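Local coordinates for succinoglycan biosynthesis protein (Bacillus cereus ATCC 14579, PDB 2QGM), which is of unknown function but belongs to the erythromycin esterase-like family and is probably a hydrolase, at residues N108-E113 and G299-W304; I168-K173 and D288-A293; L281-L286 and P321-Q326; I308-G313 and N334-I339. All coordinates share one frame; numbering follows the deposited sequence.

Contact 1: N108-E113 and G299-W304; sequences NFAMEE and GKTMVW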
loop_
_atom_site.group_PDB
_atom_site.type_symbol
_atom_site.label_atom_id
_atom_site.label_comp_id
_atom_site.label_asym_id
_atom_site.label_seq_id
_atom_site.Cartn_x
_atom_site.Cartn_y
_atom_site.Cartn_z
ATOM N N ASN A 108 -10.608 6.626 -4.158
ATOM C CA ASN A 108 -10.289 5.995 -2.876
ATOM C C ASN A 108 -8.794 5.767 -2.760
ATOM O O ASN A 108 -8.195 5.080 -3.591
ATOM C CB ASN A 108 -11.007 4.650 -2.755
ATOM C CG ASN A 108 -12.496 4.770 -2.976
ATOM O OD1 ASN A 108 -13.089 4.004 -3.738
ATOM N ND2 ASN A 108 -13.115 5.733 -2.306
ATOM N N PHE A 109 -8.185 6.345 -1.733
ATOM C CA PHE A 109 -6.760 6.163 -1.534
ATOM C C PHE A 109 -6.572 5.251 -0.324
ATOM O O PHE A 109 -6.715 5.690 0.823
ATOM C CB PHE A 109 -6.077 7.511 -1.301
ATOM C CG PHE A 109 -4.586 7.414 -1.169
ATOM C CD1 PHE A 109 -3.785 7.177 -2.286
ATOM C CD2 PHE A 109 -3.981 7.508 0.086
ATOM C CE1 PHE A 109 -2.400 7.030 -2.156
ATOM C CE2 PHE A 109 -2.603 7.362 0.223
ATOM C CZ PHE A 109 -1.809 7.121 -0.895
ATOM N N ALA A 110 -6.265 3.982 -0.591
ATOM C CA ALA A 110 -6.065 2.976 0.461
ATOM C C ALA A 110 -4.571 2.770 0.668
ATOM O O ALA A 110 -3.878 2.246 -0.210
ATOM C CB ALA A 110 -6.741 1.657 0.060
HETATM N N MSE A 111 -4.079 3.177 1.834
HETATM C CA MSE A 111 -2.646 3.098 2.129
HETATM C C MSE A 111 -2.286 2.037 3.158
HETATM O O MSE A 111 -3.090 1.697 4.017
HETATM C CB MSE A 111 -2.157 4.469 2.625
HETATM C CG MSE A 111 -0.653 4.573 2.849
HETATM SE SE MSE A 111 -0.112 6.281 3.585
HETATM C CE MSE A 111 1.052 6.870 2.190
ATOM N N GLU A 112 -1.059 1.532 3.056
ATOM C CA GLU A 112 -0.533 0.540 3.979
ATOM C C GLU A 112 -0.147 1.350 5.213
ATOM O O GLU A 112 1.018 1.700 5.423
ATOM C CB GLU A 112 0.701 -0.149 3.373
ATOM C CG GLU A 112 1.275 -1.292 4.219
ATOM C CD GLU A 112 2.594 -1.840 3.686
ATOM O OE1 GLU A 112 2.977 -1.522 2.537
ATOM O OE2 GLU A 112 3.244 -2.608 4.427
ATOM N N GLU A 113 -1.162 1.676 6.005
ATOM C CA GLU A 113 -1.024 2.454 7.236
ATOM C C GLU A 113 -2.178 1.951 8.100
ATOM O O GLU A 113 -3.207 1.525 7.577
ATOM C CB GLU A 113 -1.177 3.950 6.925
ATOM C CG GLU A 113 -1.161 4.887 8.142
ATOM C CD GLU A 113 0.081 4.728 8.994
ATOM O OE1 GLU A 113 0.021 4.037 10.038
ATOM O OE2 GLU A 113 1.125 5.297 8.622
ATOM N N GLY A 299 -16.482 4.828 -7.386
ATOM C CA GLY A 299 -15.368 5.500 -8.034
ATOM C C GLY A 299 -14.323 4.464 -8.393
ATOM O O GLY A 299 -14.661 3.413 -8.933
ATOM N N LYS A 300 -13.059 4.755 -8.098
ATOM C CA LYS A 300 -11.971 3.822 -8.377
ATOM C C LYS A 300 -11.005 3.847 -7.199
ATOM O O LYS A 300 -10.895 4.852 -6.498
ATOM C CB LYS A 300 -11.248 4.208 -9.666
ATOM C CG LYS A 300 -12.122 4.158 -10.909
ATOM C CD LYS A 300 -11.310 4.597 -12.117
ATOM C CE LYS A 300 -12.093 4.472 -13.402
ATOM N NZ LYS A 300 -11.322 5.066 -14.526
ATOM N N THR A 301 -10.296 2.737 -7.003
ATOM C CA THR A 301 -9.386 2.585 -5.873
ATOM C C THR A 301 -7.910 2.386 -6.148
ATOM O O THR A 301 -7.506 1.587 -6.990
ATOM C CB THR A 301 -9.837 1.414 -4.996
ATOM O OG1 THR A 301 -11.195 1.629 -4.614
ATOM C CG2 THR A 301 -8.971 1.302 -3.747
HETATM N N MSE A 302 -7.106 3.130 -5.399
HETATM C CA MSE A 302 -5.660 3.056 -5.495
HETATM C C MSE A 302 -5.140 2.391 -4.225
HETATM O O MSE A 302 -5.567 2.733 -3.125
HETATM C CB MSE A 302 -5.063 4.456 -5.598
HETATM C CG MSE A 302 -5.502 5.263 -6.820
HETATM SE SE MSE A 302 -5.046 7.150 -6.606
HETATM C CE MSE A 302 -6.474 7.612 -5.405
ATOM N N VAL A 303 -4.236 1.431 -4.378
ATOM C CA VAL A 303 -3.646 0.760 -3.227
ATOM C C VAL A 303 -2.158 1.121 -3.190
ATOM O O VAL A 303 -1.379 0.729 -4.061
ATOM C CB VAL A 303 -3.816 -0.771 -3.307
ATOM C CG1 VAL A 303 -3.094 -1.453 -2.132
ATOM C CG2 VAL A 303 -5.299 -1.110 -3.281
ATOM N N TRP A 304 -1.789 1.904 -2.185
ATOM C CA TRP A 304 -0.411 2.346 -1.997
ATOM C C TRP A 304 0.230 1.446 -0.952
ATOM O O TRP A 304 -0.208 1.412 0.200
ATOM C CB TRP A 304 -0.400 3.800 -1.513
ATOM C CG TRP A 304 0.958 4.351 -1.159
ATOM C CD1 TRP A 304 1.831 3.862 -0.231
ATOM C CD2 TRP A 304 1.551 5.551 -1.675
ATOM N NE1 TRP A 304 2.930 4.690 -0.132
ATOM C CE2 TRP A 304 2.781 5.733 -1.009
ATOM C CE3 TRP A 304 1.159 6.493 -2.636
ATOM C CZ2 TRP A 304 3.624 6.820 -1.269
ATOM C CZ3 TRP A 304 1.996 7.574 -2.896
ATOM C CH2 TRP A 304 3.215 7.727 -2.215
#
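Phe109 leans out from its own strand to meet two side chains of the next one, Met302 near its base and Trp304 at its tip. Its CB lies 4.1 Å from CE of Met302, and the same methyl also sits by CD1 at the ring edge. With CG anti to the backbone N (chi1 -176°), the ring swings toward Trp304: Phe109 CE1 comes within 3.6 Å of Trp304 CE3, and CZ, at the far end, within 3.5 Å of that same carbon. CE3 lies in the plane of the phenyl ring, and the indole is turned 68° against it. Underneath, strands 108-111 and 301-304 pair in parallel, Asn108 beside Thr301 through Met111 beside Trp304, within the parallel part of a mixed eight-stranded sheet; helices 87-104 and 143-157 pack on the face that carries Phe109 and Met302. The ladder runs from Asn108 N to Lys300 O (3.0 Å) through Ala110, whose N and O both bond across, to Glu112 N and Trp304 O. That last bond is bent, 137° at the hydrogen, where Glu112 centres an inverse gamma turn. Selenomethionine Met111 lies alongside Trp304, pointing the same way; bent at chi3, it lays CE over the five-membered ring as a CH-pi contact, with SE farther above the face in a Met-aromatic contact. Trp304 NE1 bonds to Tyr140 OH.

Contact 2: I168-K173 and D288-A293; sequences IGLDLK and DHAMWA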
loop_
_atom_site.group_PDB
_atom_site.type_symbol
_atom_site.label_atom_id
_atom_site.label_comp_id
_atom_site.label_asym_id
_atom_site.label_seq_id
_atom_site.Cartn_x
_atom_site.Cartn_y
_atom_site.Cartn_z
ATOM N N ILE A 168 -8.099 5.763 3.294
ATOM C CA ILE A 168 -8.374 4.544 4.046
ATOM C C ILE A 168 -7.068 3.924 4.545
ATOM O O ILE A 168 -6.133 3.730 3.765
ATOM C CB ILE A 168 -9.091 3.477 3.166
ATOM C CG1 ILE A 168 -10.391 4.030 2.591
ATOM C CG2 ILE A 168 -9.340 2.217 3.972
ATOM C CD1 ILE A 168 -10.234 4.611 1.209
ATOM N N GLY A 169 -7.012 3.623 5.840
ATOM C CA GLY A 169 -5.838 2.979 6.413
ATOM C C GLY A 169 -6.120 1.487 6.389
ATOM O O GLY A 169 -6.944 0.995 7.158
ATOM N N LEU A 170 -5.447 0.768 5.498
ATOM C CA LEU A 170 -5.663 -0.670 5.323
ATOM C C LEU A 170 -5.148 -1.586 6.420
ATOM O O LEU A 170 -5.736 -2.640 6.675
ATOM C CB LEU A 170 -5.003 -1.139 4.028
ATOM C CG LEU A 170 -5.383 -0.512 2.690
ATOM C CD1 LEU A 170 -4.402 -1.003 1.632
ATOM C CD2 LEU A 170 -6.808 -0.877 2.326
ATOM N N ASP A 171 -4.043 -1.185 7.038
ATOM C CA ASP A 171 -3.364 -1.996 8.043
ATOM C C ASP A 171 -3.977 -2.164 9.419
ATOM O O ASP A 171 -4.842 -1.397 9.858
ATOM C CB ASP A 171 -1.916 -1.519 8.204
ATOM C CG ASP A 171 -0.908 -2.656 8.078
ATOM O OD1 ASP A 171 -1.234 -3.789 8.488
ATOM O OD2 ASP A 171 0.212 -2.412 7.581
ATOM N N LEU A 172 -3.481 -3.198 10.095
ATOM C CA LEU A 172 -3.934 -3.582 11.424
ATOM C C LEU A 172 -2.759 -3.910 12.347
ATOM O O LEU A 172 -2.792 -4.910 13.063
ATOM C CB LEU A 172 -4.836 -4.816 11.312
ATOM C CG LEU A 172 -6.176 -4.685 10.579
ATOM C CD1 LEU A 172 -6.840 -6.056 10.424
ATOM C CD2 LEU A 172 -7.074 -3.751 11.372
ATOM N N LYS A 173 -1.720 -3.082 12.339
ATOM C CA LYS A 173 -0.577 -3.350 13.206
ATOM C C LYS A 173 -0.809 -2.794 14.608
ATOM O O LYS A 173 -0.009 -3.018 15.516
ATOM C CB LYS A 173 0.697 -2.772 12.598
ATOM C CG LYS A 173 1.022 -3.375 11.244
ATOM C CD LYS A 173 2.384 -2.957 10.749
ATOM C CE LYS A 173 2.459 -1.459 10.561
ATOM N NZ LYS A 173 3.749 -1.067 9.929
ATOM N N ASP A 288 -9.284 -7.131 1.887
ATOM C CA ASP A 288 -10.673 -6.892 2.259
ATOM C C ASP A 288 -10.924 -5.397 2.422
ATOM O O ASP A 288 -11.914 -4.867 1.927
ATOM C CB ASP A 288 -11.020 -7.592 3.577
ATOM C CG ASP A 288 -11.080 -9.103 3.449
ATOM O OD1 ASP A 288 -11.204 -9.623 2.314
ATOM O OD2 ASP A 288 -11.012 -9.767 4.501
ATOM N N HIS A 289 -10.026 -4.717 3.121
ATOM C CA HIS A 289 -10.206 -3.287 3.324
ATOM C C HIS A 289 -10.191 -2.508 2.014
ATOM O O HIS A 289 -10.988 -1.587 1.833
ATOM C CB HIS A 289 -9.151 -2.754 4.289
ATOM C CG HIS A 289 -9.469 -3.034 5.726
ATOM N ND1 HIS A 289 -8.508 -3.054 6.714
ATOM C CD2 HIS A 289 -10.647 -3.291 6.344
ATOM C CE1 HIS A 289 -9.079 -3.311 7.877
ATOM N NE2 HIS A 289 -10.377 -3.458 7.682
ATOM N N ALA A 290 -9.308 -2.884 1.096
ATOM C CA ALA A 290 -9.238 -2.197 -0.192
ATOM C C ALA A 290 -10.555 -2.347 -0.957
ATOM O O ALA A 290 -11.069 -1.380 -1.529
ATOM C CB ALA A 290 -8.098 -2.752 -1.007
HETATM N N MSE A 291 -11.094 -3.564 -0.963
HETATM C CA MSE A 291 -12.351 -3.837 -1.643
HETATM C C MSE A 291 -13.527 -3.224 -0.903
HETATM O O MSE A 291 -14.513 -2.837 -1.519
HETATM C CB MSE A 291 -12.525 -5.347 -1.828
HETATM C CG MSE A 291 -11.554 -5.864 -2.885
HETATM SE SE MSE A 291 -11.644 -7.751 -3.294
HETATM C CE MSE A 291 -13.460 -7.830 -3.964
ATOM N N TRP A 292 -13.428 -3.122 0.419
ATOM C CA TRP A 292 -14.508 -2.511 1.176
ATOM C C TRP A 292 -14.627 -1.045 0.743
ATOM O O TRP A 292 -15.720 -0.510 0.609
ATOM C CB TRP A 292 -14.232 -2.574 2.680
ATOM C CG TRP A 292 -15.113 -1.650 3.463
ATOM C CD1 TRP A 292 -16.394 -1.884 3.876
ATOM C CD2 TRP A 292 -14.793 -0.318 3.872
ATOM N NE1 TRP A 292 -16.892 -0.774 4.519
ATOM C CE2 TRP A 292 -15.925 0.207 4.529
ATOM C CE3 TRP A 292 -13.654 0.491 3.746
ATOM C CZ2 TRP A 292 -15.960 1.504 5.057
ATOM C CZ3 TRP A 292 -13.684 1.780 4.270
ATOM C CH2 TRP A 292 -14.832 2.272 4.918
ATOM N N ALA A 293 -13.486 -0.403 0.521
ATOM C CA ALA A 293 -13.483 0.990 0.123
ATOM C C ALA A 293 -14.168 1.181 -1.226
ATOM O O ALA A 293 -14.956 2.115 -1.410
ATOM C CB ALA A 293 -12.058 1.513 0.060
#
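His289 meets Leu170 twice, once through a polar bond and once through carbon. Its CG stands beside the backbone N, anti to the carbonyl carbon, which brings ND1 up to the edge strand. ND1 donates to Leu170 O at 2.8 Å and nearly straight (169°); the oxygen lies in the imidazole plane, although the donor stands 30° out of the carbonyl plane. The bond helps to set the rotation of the ring. Nearer the helix, His289 CB is 3.6 Å from Leu170 CD2, the two side chains passing one another head to tail, while at the ring edge CE1 lies 4.1 Å from Leu172 CD2. At Ala290 the same leucine methyl does the touching: Leu170 CD2 is 3.4 Å from Ala290 N and 4.0 Å from Ala290 CB. Trp292 adds the rim of its indole, CZ3 reaching Ile168 CG1 at 4.3 Å. Ala293 finishes the row, its CB 3.8 Å from Ile168 CD1 and also close to CG1. The strand is the outermost of the main sheet on this side, and helix 276-297 runs back along it at 157°, its segment axis 8.4 Å away, before leading into strand 301-304. Helix 253-269 flanks the same layer, with Lys265 on Leu172 and His289; on the side facing away from the strand, Met291 packs against helix 324-332.

Contact 3: L281-L286 and P321-Q326; sequences LHEQYL and PYVAGQ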
loop_
_atom_site.group_PDB
_atom_site.type_symbol
_atom_site.label_atom_id
_atom_site.label_comp_id
_atom_site.label_asym_id
_atom_site.label_seq_id
_atom_site.Cartn_x
_atom_site.Cartn_y
_atom_site.Cartn_z
ATOM N N LEU A 281 -3.730 -14.126 7.161
ATOM C CA LEU A 281 -4.888 -13.343 7.581
ATOM C C LEU A 281 -4.608 -11.856 7.400
ATOM O O LEU A 281 -5.460 -11.104 6.925
ATOM C CB LEU A 281 -5.250 -13.644 9.039
ATOM C CG LEU A 281 -5.922 -14.999 9.303
ATOM C CD1 LEU A 281 -5.933 -15.274 10.794
ATOM C CD2 LEU A 281 -7.346 -15.019 8.742
ATOM N N HIS A 282 -3.409 -11.424 7.771
ATOM C CA HIS A 282 -3.052 -10.022 7.619
ATOM C C HIS A 282 -3.215 -9.552 6.172
ATOM O O HIS A 282 -3.808 -8.495 5.920
ATOM C CB HIS A 282 -1.611 -9.790 8.076
ATOM C CG HIS A 282 -1.133 -8.386 7.859
ATOM N ND1 HIS A 282 -0.444 -8.003 6.731
ATOM C CD2 HIS A 282 -1.267 -7.274 8.620
ATOM C CE1 HIS A 282 -0.169 -6.711 6.807
ATOM N NE2 HIS A 282 -0.656 -6.247 7.941
ATOM N N GLU A 283 -2.693 -10.331 5.224
ATOM C CA GLU A 283 -2.784 -9.959 3.806
ATOM C C GLU A 283 -4.232 -10.021 3.320
ATOM O O GLU A 283 -4.673 -9.195 2.514
ATOM C CB GLU A 283 -1.887 -10.871 2.960
ATOM C CG GLU A 283 -0.400 -10.792 3.313
ATOM C CD GLU A 283 0.155 -9.369 3.276
ATOM O OE1 GLU A 283 0.180 -8.747 2.190
ATOM O OE2 GLU A 283 0.571 -8.874 4.341
ATOM N N GLN A 284 -4.965 -11.004 3.824
ATOM C CA GLN A 284 -6.366 -11.184 3.487
ATOM C C GLN A 284 -7.118 -9.893 3.855
ATOM O O GLN A 284 -7.867 -9.346 3.046
ATOM C CB GLN A 284 -6.901 -12.369 4.290
ATOM C CG GLN A 284 -8.198 -12.990 3.833
ATOM C CD GLN A 284 -8.395 -14.340 4.502
ATOM O OE1 GLN A 284 -7.532 -15.219 4.400
ATOM N NE2 GLN A 284 -9.519 -14.511 5.195
ATOM N N TYR A 285 -6.887 -9.401 5.068
ATOM C CA TYR A 285 -7.545 -8.196 5.540
ATOM C C TYR A 285 -7.124 -6.932 4.800
ATOM O O TYR A 285 -7.929 -6.012 4.634
ATOM C CB TYR A 285 -7.341 -8.046 7.051
ATOM C CG TYR A 285 -7.961 -9.194 7.823
ATOM C CD1 TYR A 285 -9.063 -9.879 7.311
ATOM C CD2 TYR A 285 -7.470 -9.580 9.066
ATOM C CE1 TYR A 285 -9.663 -10.923 8.021
ATOM C CE2 TYR A 285 -8.061 -10.623 9.785
ATOM C CZ TYR A 285 -9.159 -11.288 9.256
ATOM O OH TYR A 285 -9.763 -12.310 9.962
ATOM N N LEU A 286 -5.876 -6.863 4.345
ATOM C CA LEU A 286 -5.468 -5.685 3.586
ATOM C C LEU A 286 -6.359 -5.629 2.349
ATOM O O LEU A 286 -6.906 -4.579 2.006
ATOM C CB LEU A 286 -4.012 -5.786 3.140
ATOM C CG LEU A 286 -2.940 -5.589 4.211
ATOM C CD1 LEU A 286 -1.564 -5.706 3.555
ATOM C CD2 LEU A 286 -3.099 -4.210 4.870
ATOM N N PRO A 321 4.702 -15.415 2.624
ATOM C CA PRO A 321 4.262 -16.553 1.807
ATOM C C PRO A 321 2.902 -16.272 1.171
ATOM O O PRO A 321 2.473 -16.961 0.248
ATOM C CB PRO A 321 4.220 -17.700 2.811
ATOM C CG PRO A 321 3.836 -17.005 4.078
ATOM C CD PRO A 321 4.728 -15.784 4.050
ATOM N N TYR A 322 2.219 -15.256 1.691
ATOM C CA TYR A 322 0.931 -14.826 1.155
ATOM C C TYR A 322 0.984 -13.309 1.129
ATOM O O TYR A 322 1.602 -12.696 1.997
ATOM C CB TYR A 322 -0.242 -15.276 2.042
ATOM C CG TYR A 322 -0.325 -16.774 2.205
ATOM C CD1 TYR A 322 0.308 -17.411 3.266
ATOM C CD2 TYR A 322 -0.982 -17.563 1.260
ATOM C CE1 TYR A 322 0.297 -18.802 3.383
ATOM C CE2 TYR A 322 -0.999 -18.958 1.365
ATOM C CZ TYR A 322 -0.354 -19.568 2.429
ATOM O OH TYR A 322 -0.327 -20.942 2.524
ATOM N N VAL A 323 0.369 -12.702 0.120
ATOM C CA VAL A 323 0.344 -11.248 0.033
ATOM C C VAL A 323 -1.010 -10.765 -0.468
ATOM O O VAL A 323 -1.693 -11.463 -1.220
ATOM C CB VAL A 323 1.464 -10.691 -0.890
ATOM C CG1 VAL A 323 2.830 -11.060 -0.339
ATOM C CG2 VAL A 323 1.287 -11.217 -2.302
ATOM N N ALA A 324 -1.389 -9.567 -0.031
ATOM C CA ALA A 324 -2.658 -8.956 -0.403
ATOM C C ALA A 324 -2.873 -8.967 -1.912
ATOM O O ALA A 324 -3.956 -9.301 -2.395
ATOM C CB ALA A 324 -2.709 -7.520 0.123
ATOM N N GLY A 325 -1.827 -8.599 -2.646
ATOM C CA GLY A 325 -1.890 -8.552 -4.094
ATOM C C GLY A 325 -2.381 -9.803 -4.796
ATOM O O GLY A 325 -3.081 -9.704 -5.804
ATOM N N GLN A 326 -2.030 -10.983 -4.297
ATOM C CA GLN A 326 -2.491 -12.197 -4.961
ATOM C C GLN A 326 -3.980 -12.427 -4.693
ATOM O O GLN A 326 -4.685 -12.974 -5.539
ATOM C CB GLN A 326 -1.658 -13.405 -4.523
ATOM C CG GLN A 326 -1.923 -13.917 -3.141
ATOM C CD GLN A 326 -0.843 -14.876 -2.681
ATOM O OE1 GLN A 326 -0.300 -15.655 -3.472
ATOM N NE2 GLN A 326 -0.526 -14.823 -1.395
#
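Glu283 folds its side chain against the backbone of residues 322-324, and here the packing is tight. The CA atoms of Glu283 and Ala324 are only 4.3 Å apart, consistent with the small side chain of Ala324. CG, anti to the carbonyl carbon, lies 3.1 Å from Tyr322 O, and the bend at chi2 (-54°) turns the carboxylate toward the start of the next helix. OE1 uses its anti lone pair, the one away from OE2, to accept the N-H of Ala324 at 2.8 Å (155° at the hydrogen), just after Val323 in the N-cap position. The same OE1 also takes a hydrogen bond from His309 ND1. OE2 serves His282, whose ND1 donates at 2.7 Å; OE2 lies in the plane of the imidazole, but the donor approaches from above the carboxylate, 38° out of its plane. Three donors therefore fix the rotation of a buried acid group. Beside it, Ala324 CB rests on Leu286 CB at 3.7 Å, and Ala324 CA makes a C-H...O contact with Glu283 O. The other side is slacker. Val323 points away overall; of its side chain just CB comes near OE1, although its CA lies closer. The Tyr322 ring leads off toward the partly exposed flank, where it touches Lys280 and Phe327. The pair thus joins the N-terminal half of helix 276-297 to the first turn of helix 324-332. Behind, Leu286 packs on Leu170 and Asp171 of strand 166-171, and helix 253-269 lies against His282 and Tyr285.

Contact 4: I308-G313 and N334-I339; sequences IHIAKG and NNYVTI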
loop_
_atom_site.group_PDB
_atom_site.type_symbol
_atom_site.label_atom_id
_atom_site.label_comp_id
_atom_site.label_asym_id
_atom_site.label_seq_id
_atom_site.Cartn_x
_atom_site.Cartn_y
_atom_site.Cartn_z
ATOM N N ILE A 308 6.024 -5.678 -2.276
ATOM C CA ILE A 308 5.662 -6.970 -1.706
ATOM C C ILE A 308 4.157 -7.201 -1.555
ATOM O O ILE A 308 3.653 -8.276 -1.892
ATOM C CB ILE A 308 6.325 -7.147 -0.327
ATOM C CG1 ILE A 308 7.842 -7.234 -0.488
ATOM C CG2 ILE A 308 5.742 -8.370 0.381
ATOM C CD1 ILE A 308 8.324 -8.446 -1.257
ATOM N N HIS A 309 3.445 -6.198 -1.054
ATOM C CA HIS A 309 2.012 -6.325 -0.826
ATOM C C HIS A 309 1.105 -6.159 -2.040
ATOM O O HIS A 309 0.025 -6.740 -2.080
ATOM C CB HIS A 309 1.580 -5.352 0.280
ATOM C CG HIS A 309 2.239 -5.614 1.596
ATOM N ND1 HIS A 309 1.925 -6.698 2.384
ATOM C CD2 HIS A 309 3.231 -4.951 2.241
ATOM C CE1 HIS A 309 2.692 -6.694 3.460
ATOM N NE2 HIS A 309 3.493 -5.644 3.395
ATOM N N ILE A 310 1.527 -5.375 -3.030
ATOM C CA ILE A 310 0.689 -5.185 -4.208
ATOM C C ILE A 310 0.924 -6.215 -5.314
ATOM O O ILE A 310 0.086 -6.376 -6.205
ATOM C CB ILE A 310 0.849 -3.748 -4.797
ATOM C CG1 ILE A 310 2.271 -3.515 -5.294
ATOM C CG2 ILE A 310 0.471 -2.715 -3.741
ATOM C CD1 ILE A 310 2.462 -3.813 -6.773
ATOM N N ALA A 311 2.047 -6.930 -5.242
ATOM C CA ALA A 311 2.413 -7.937 -6.245
ATOM C C ALA A 311 1.399 -9.057 -6.453
ATOM O O ALA A 311 0.696 -9.463 -5.531
ATOM C CB ALA A 311 3.769 -8.547 -5.889
ATOM N N LYS A 312 1.350 -9.560 -7.679
ATOM C CA LYS A 312 0.443 -10.636 -8.028
ATOM C C LYS A 312 0.899 -11.957 -7.416
ATOM O O LYS A 312 0.085 -12.858 -7.182
ATOM C CB LYS A 312 0.366 -10.780 -9.549
ATOM C CG LYS A 312 -0.176 -9.546 -10.241
ATOM C CD LYS A 312 -0.220 -9.717 -11.747
ATOM C CE LYS A 312 1.168 -9.651 -12.370
ATOM N NZ LYS A 312 1.105 -9.757 -13.862
ATOM N N GLY A 313 2.199 -12.069 -7.157
ATOM C CA GLY A 313 2.735 -13.296 -6.594
ATOM C C GLY A 313 3.621 -13.133 -5.376
ATOM O O GLY A 313 3.547 -12.131 -4.666
ATOM N N ASN A 334 -8.905 -9.163 -14.067
ATOM C CA ASN A 334 -8.432 -8.005 -14.821
ATOM C C ASN A 334 -8.868 -6.644 -14.286
ATOM O O ASN A 334 -8.503 -5.609 -14.852
ATOM C CB ASN A 334 -8.842 -8.124 -16.290
ATOM C CG ASN A 334 -7.966 -9.098 -17.058
ATOM O OD1 ASN A 334 -8.253 -9.441 -18.204
ATOM N ND2 ASN A 334 -6.884 -9.543 -16.429
ATOM N N ASN A 335 -9.640 -6.626 -13.203
ATOM C CA ASN A 335 -10.091 -5.357 -12.634
ATOM C C ASN A 335 -9.078 -4.824 -11.630
ATOM O O ASN A 335 -9.305 -3.792 -11.001
ATOM C CB ASN A 335 -11.459 -5.512 -11.966
ATOM C CG ASN A 335 -12.187 -4.184 -11.824
ATOM O OD1 ASN A 335 -12.049 -3.290 -12.671
ATOM N ND2 ASN A 335 -12.984 -4.056 -10.769
ATOM N N TYR A 336 -7.972 -5.546 -11.470
ATOM C CA TYR A 336 -6.891 -5.116 -10.579
ATOM C C TYR A 336 -5.597 -5.074 -11.382
ATOM O O TYR A 336 -5.104 -6.104 -11.843
ATOM C CB TYR A 336 -6.720 -6.074 -9.393
ATOM C CG TYR A 336 -5.501 -5.777 -8.532
ATOM C CD1 TYR A 336 -5.336 -4.531 -7.931
ATOM C CD2 TYR A 336 -4.530 -6.748 -8.299
ATOM C CE1 TYR A 336 -4.240 -4.258 -7.114
ATOM C CE2 TYR A 336 -3.428 -6.486 -7.480
ATOM C CZ TYR A 336 -3.292 -5.232 -6.890
ATOM O OH TYR A 336 -2.220 -4.950 -6.072
ATOM N N VAL A 337 -5.059 -3.874 -11.566
ATOM C CA VAL A 337 -3.817 -3.700 -12.307
ATOM C C VAL A 337 -2.710 -3.384 -11.306
ATOM O O VAL A 337 -2.904 -2.591 -10.384
ATOM C CB VAL A 337 -3.925 -2.541 -13.331
ATOM C CG1 VAL A 337 -2.552 -2.201 -13.874
ATOM C CG2 VAL A 337 -4.845 -2.942 -14.481
ATOM N N THR A 338 -1.555 -4.018 -11.487
ATOM C CA THR A 338 -0.414 -3.816 -10.600
ATOM C C THR A 338 0.727 -3.069 -11.252
ATOM O O THR A 338 1.193 -3.446 -12.324
ATOM C CB THR A 338 0.162 -5.153 -10.088
ATOM O OG1 THR A 338 0.363 -6.048 -11.190
ATOM C CG2 THR A 338 -0.768 -5.780 -9.082
ATOM N N ILE A 339 1.181 -2.013 -10.585
ATOM C CA ILE A 339 2.289 -1.198 -11.066
ATOM C C ILE A 339 3.406 -1.267 -10.034
ATOM O O ILE A 339 3.335 -0.613 -8.992
ATOM C CB ILE A 339 1.867 0.271 -11.221
ATOM C CG1 ILE A 339 0.625 0.344 -12.106
ATOM C CG2 ILE A 339 3.023 1.094 -11.801
ATOM C CD1 ILE A 339 0.061 1.732 -12.271
#
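The carbonyl oxygen of Ile310 is met by two side chains of the strand, Tyr336 and Thr338. Tyr336 OH donates to Ile310 O at 2.7 Å, in the carbonyl plane and on a lone pair, with a C=O...donor angle of 118°. The oxygen lies near the plane of the phenol ring, at its edge, and the hydroxyl also sits 3.5 Å from Ile310 CB. From Thr338, the methyl CG2 presses to 3.1 Å from the same oxygen, a snug fit. Ile310 holds CG1 between its backbone N and carbonyl carbon (chi1 64°), and CD1 ends 4.0 Å from Ile339 O. Farther along, Lys312 crosses Thr338 obliquely, with CG 3.7 Å from OG1. Its ammonium goes elsewhere, to a salt bridge with Asp431 OD1 and a hydrogen bond with Leu427 O. The contact fastens the end of short helix 307-310 to strand 336-344 of the main sheet. Just where the chain leaves the helix at Ala311, the tyrosine hydroxyl satisfies a buried carbonyl. Asp431 bonds to Lys312 with one oxygen and to Thr338 N with the other, so one carboxylate ties both segments and probably favours a charged lysine.

How the contacts relate
Contacts 1 and 2 are neighbours in the sheet, their centres 8 Å apart: Phe109 O and Met111 N bond to Ile168, and Ala110 CB packs on Leu170 CD2. Contact 3 continues from contact 2 along helix 276-297, with His282 NE2 2.6 Å from Asp171 OD1. Contacts 3 and 4 share His309, which besides its side-chain bond to Glu283 has its O 2.7 Å from Gly325 N. Contact 1 reaches the same histidine, Glu112 OE2 lying 3.2 Å from His309 CD2. These acids and histidines cluster at the C-terminal ends of the parallel strands, where alpha/beta enzymes commonly keep their active sites; a catalytic role for this cluster is only a possibility.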